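Local structure of DUF3856 domain-containing protein (Chlorobium tepidum, 2HR2) at residues 82-87 / 103-108. The protein is of unknown function but adopts an all-helical, TPR-like superhelical fold of the kind that commonly serves in protein-protein recognition. Numbering follows the deposited sequence.
Sequences KALHYF and SAVYSR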
ATOM      1  N   LYS A  82      -1.807  -1.970  -8.688  1.00 60.90           N
ATOM      2  CA  LYS A  82      -0.578  -1.463  -9.301  1.00 61.03           C
ATOM      3  C   LYS A  82       0.636  -1.732  -8.407  1.00 60.59           C
ATOM      4  O   LYS A  82       1.719  -2.027  -8.905  1.00 60.68           O
ATOM      5  CB  LYS A  82      -0.702   0.018  -9.705  1.00 60.84           C
ATOM      6  CG  LYS A  82      -1.603   0.229 -10.941  1.00 61.17           C
ATOM      7  CD  LYS A  82      -1.554   1.651 -11.492  1.00 60.85           C
ATOM      8  N   ALA A  83       0.454  -1.663  -7.093  1.00 60.33           N
ATOM      9  CA  ALA A  83       1.540  -1.970  -6.162  1.00 60.78           C
ATOM     10  C   ALA A  83       1.851  -3.465  -6.165  1.00 60.70           C
ATOM     11  O   ALA A  83       3.016  -3.866  -6.184  1.00 60.65           O
ATOM     12  CB  ALA A  83       1.186  -1.513  -4.757  1.00 61.17           C
ATOM     13  N   LEU A  84       0.803  -4.283  -6.157  1.00 60.64           N
ATOM     14  CA  LEU A  84       0.955  -5.734  -6.146  1.00 60.49           C
ATOM     15  C   LEU A  84       1.554  -6.285  -7.439  1.00 60.20           C
ATOM     16  O   LEU A  84       2.209  -7.328  -7.415  1.00 60.16           O
ATOM     17  CB  LEU A  84      -0.387  -6.398  -5.837  1.00 60.24           C
ATOM     18  CG  LEU A  84      -0.926  -6.113  -4.432  1.00 61.29           C
ATOM     19  CD1 LEU A  84      -2.382  -6.533  -4.308  1.00 61.91           C
ATOM     20  CD2 LEU A  84      -0.077  -6.788  -3.360  1.00 62.30           C
ATOM     21  N   HIS A  85       1.337  -5.596  -8.558  1.00 60.35           N
ATOM     22  CA  HIS A  85       1.924  -6.005  -9.838  1.00 60.58           C
ATOM     23  C   HIS A  85       3.449  -6.024  -9.708  1.00 60.72           C
ATOM     24  O   HIS A  85       4.114  -6.883 -10.277  1.00 60.86           O
ATOM     25  CB  HIS A  85       1.487  -5.066 -10.972  1.00 60.59           C
ATOM     26  CG  HIS A  85       1.990  -5.466 -12.328  1.00 61.48           C
ATOM     27  ND1 HIS A  85       1.393  -6.454 -13.083  1.00 63.00           N
ATOM     28  CD2 HIS A  85       3.017  -4.994 -13.074  1.00 62.32           C
ATOM     29  CE1 HIS A  85       2.040  -6.585 -14.228  1.00 62.34           C
ATOM     30  NE2 HIS A  85       3.028  -5.709 -14.249  1.00 62.19           N
ATOM     31  N   TYR A  86       3.990  -5.077  -8.941  1.00 60.86           N
ATOM     32  CA  TYR A  86       5.426  -5.006  -8.678  1.00 60.27           C
ATOM     33  C   TYR A  86       5.868  -6.020  -7.619  1.00 60.07           C
ATOM     34  O   TYR A  86       6.830  -6.757  -7.830  1.00 59.70           O
ATOM     35  CB  TYR A  86       5.824  -3.592  -8.232  1.00 59.65           C
ATOM     36  CG  TYR A  86       7.281  -3.459  -7.838  1.00 59.08           C
ATOM     37  CD1 TYR A  86       8.273  -3.314  -8.803  1.00 58.32           C
ATOM     38  CD2 TYR A  86       7.666  -3.472  -6.498  1.00 58.42           C
ATOM     39  CE1 TYR A  86       9.610  -3.192  -8.446  1.00 58.23           C
ATOM     40  CE2 TYR A  86       9.001  -3.351  -6.131  1.00 58.40           C
ATOM     41  CZ  TYR A  86       9.967  -3.210  -7.113  1.00 58.85           C
ATOM     42  OH  TYR A  86      11.290  -3.084  -6.767  1.00 59.74           O
ATOM     43  N   PHE A  87       5.174  -6.048  -6.482  1.00 60.38           N
ATOM     44  CA  PHE A  87       5.556  -6.943  -5.383  1.00 60.59           C
ATOM     45  C   PHE A  87       5.488  -8.433  -5.728  1.00 60.58           C
ATOM     46  O   PHE A  87       6.311  -9.211  -5.246  1.00 60.66           O
ATOM     47  CB  PHE A  87       4.742  -6.664  -4.113  1.00 60.60           C
ATOM     48  CG  PHE A  87       5.022  -5.326  -3.484  1.00 60.17           C
ATOM     49  CD1 PHE A  87       6.299  -4.998  -3.052  1.00 60.24           C
ATOM     50  CD2 PHE A  87       3.997  -4.418  -3.269  1.00 60.71           C
ATOM     51  CE1 PHE A  87       6.552  -3.773  -2.458  1.00 60.38           C
ATOM     52  CE2 PHE A  87       4.245  -3.191  -2.670  1.00 61.06           C
ATOM     53  CZ  PHE A  87       5.524  -2.870  -2.263  1.00 60.88           C
ATOM     54  N   SER A 103       0.743  -4.405   3.442  1.00 60.63           N
ATOM     55  CA  SER A 103      -0.190  -3.282   3.442  1.00 60.43           C
ATOM     56  C   SER A 103      -1.064  -3.270   2.185  1.00 60.34           C
ATOM     57  O   SER A 103      -2.276  -3.081   2.268  1.00 60.37           O
ATOM     58  CB  SER A 103       0.590  -1.964   3.547  1.00 59.75           C
ATOM     59  OG  SER A 103      -0.255  -0.837   3.372  1.00 61.47           O
ATOM     60  N   ALA A 104      -0.441  -3.465   1.027  1.00 60.50           N
ATOM     61  CA  ALA A 104      -1.158  -3.471  -0.248  1.00 60.70           C
ATOM     62  C   ALA A 104      -2.169  -4.612  -0.345  1.00 60.73           C
ATOM     63  O   ALA A 104      -3.259  -4.431  -0.886  1.00 60.87           O
ATOM     64  CB  ALA A 104      -0.175  -3.541  -1.402  1.00 60.81           C
ATOM     65  N   VAL A 105      -1.802  -5.780   0.174  1.00 60.50           N
ATOM     66  CA  VAL A 105      -2.690  -6.944   0.169  1.00 60.38           C
ATOM     67  C   VAL A 105      -3.882  -6.667   1.089  1.00 60.39           C
ATOM     68  O   VAL A 105      -5.018  -7.004   0.759  1.00 60.06           O
ATOM     69  CB  VAL A 105      -1.931  -8.232   0.596  1.00 59.98           C
ATOM     70  CG1 VAL A 105      -2.855  -9.433   0.683  1.00 60.64           C
ATOM     71  CG2 VAL A 105      -0.818  -8.539  -0.382  1.00 59.13           C
ATOM     72  N   TYR A 106      -3.610  -6.044   2.233  1.00 60.29           N
ATOM     73  CA  TYR A 106      -4.642  -5.684   3.194  1.00 60.26           C
ATOM     74  C   TYR A 106      -5.585  -4.645   2.605  1.00 60.47           C
ATOM     75  O   TYR A 106      -6.798  -4.782   2.724  1.00 60.92           O
ATOM     76  CB  TYR A 106      -3.988  -5.171   4.470  1.00 60.10           C
ATOM     77  CG  TYR A 106      -4.948  -4.813   5.577  1.00 60.26           C
ATOM     78  CD1 TYR A 106      -5.716  -5.793   6.200  1.00 60.84           C
ATOM     79  CD2 TYR A 106      -5.051  -3.505   6.036  1.00 57.85           C
ATOM     80  CE1 TYR A 106      -6.583  -5.472   7.230  1.00 59.95           C
ATOM     81  CE2 TYR A 106      -5.913  -3.180   7.055  1.00 59.53           C
ATOM     82  CZ  TYR A 106      -6.677  -4.164   7.653  1.00 59.43           C
ATOM     83  OH  TYR A 106      -7.527  -3.831   8.682  1.00 58.78           O
ATOM     84  N   SER A 107      -5.029  -3.622   1.959  1.00 60.42           N
ATOM     85  CA  SER A 107      -5.838  -2.600   1.293  1.00 60.54           C
ATOM     86  C   SER A 107      -6.750  -3.225   0.234  1.00 60.42           C
ATOM     87  O   SER A 107      -7.914  -2.842   0.105  1.00 60.27           O
ATOM     88  CB  SER A 107      -4.947  -1.538   0.631  1.00 60.56           C
ATOM     89  OG  SER A 107      -4.224  -0.769   1.578  1.00 60.36           O
ATOM     90  N   ARG A 108      -6.214  -4.183  -0.521  1.00 60.44           N
ATOM     91  CA  ARG A 108      -6.984  -4.861  -1.550  1.00 60.46           C
ATOM     92  C   ARG A 108      -8.153  -5.619  -0.942  1.00 60.70           C
ATOM     93  O   ARG A 108      -9.255  -5.601  -1.491  1.00 60.59           O
ATOM     94  CB  ARG A 108      -6.104  -5.818  -2.351  1.00 60.85           C
ATOM     95  CG  ARG A 108      -6.848  -6.483  -3.495  1.00 60.07           C
ATOM     96  CD  ARG A 108      -5.914  -7.105  -4.503  1.00 60.45           C
ATOM     97  NE  ARG A 108      -6.647  -7.426  -5.725  1.00 60.23           N
ATOM     98  CZ  ARG A 108      -7.326  -8.546  -5.935  1.00 58.64           C
ATOM     99  NH1 ARG A 108      -7.408  -9.494  -5.012  1.00 62.10           N
ATOM    100  NH2 ARG A 108      -7.947  -8.707  -7.088  1.00 62.03           N
TER
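Leu84 reaches from helix 73-90 across to helix 97-114 and meets three residues there: Ala104 and Arg108, one turn apart, with Val105 at the flank. Its two methyls divide the work. Leu84 CD2 rests against the methyl of Ala104 (3.8 Å to CB) and meets Val105 CG2 at 3.5 Å, the two side chains crossing at about a right angle. The other methyl, Leu84 CD1, turns to the aliphatic part of the arginine and lies 3.6 Å from Arg108 CD. With CG of Leu84 anti to its carbonyl carbon (chi1 -65°), the fork of the side chain is carried over the facing helix.

The dense part of the interface is where Leu84 packs on Ala104 and Val105, with Ala83 beside it, its CB 4.1 Å from that of Ala104. The small alanine side chains are consistent with the approach of the CA atoms of Leu84 and Ala104 to 6.7 Å. The axes of the two segments come within 9.6 Å and run antiparallel but strongly inclined, with 139° between their directions. No hydrogen bond spans the two segments, so apolar packing alone joins them directly.

The more open, polar side is at Arg108, which is partly exposed and touches Leu84 through CD. Its chain, extended from CG to NE, delivers NE to a salt bridge with Asp81, about one turn before Leu84 on helix 73-90, which adds an ionic tie between the same two helices at the border of the apolar patch.

Such inclined antiparallel packing of consecutive helices is characteristic of TPR-like alpha-alpha superhelices. Farther along the same pair, the ring of Phe87 lies nearly parallel to that of Trp101, while Val105 also packs on Val128 and Met131 of helix 118-134 and Tyr86 touches helix 52-69, placing this buried contact between the preceding and following helices.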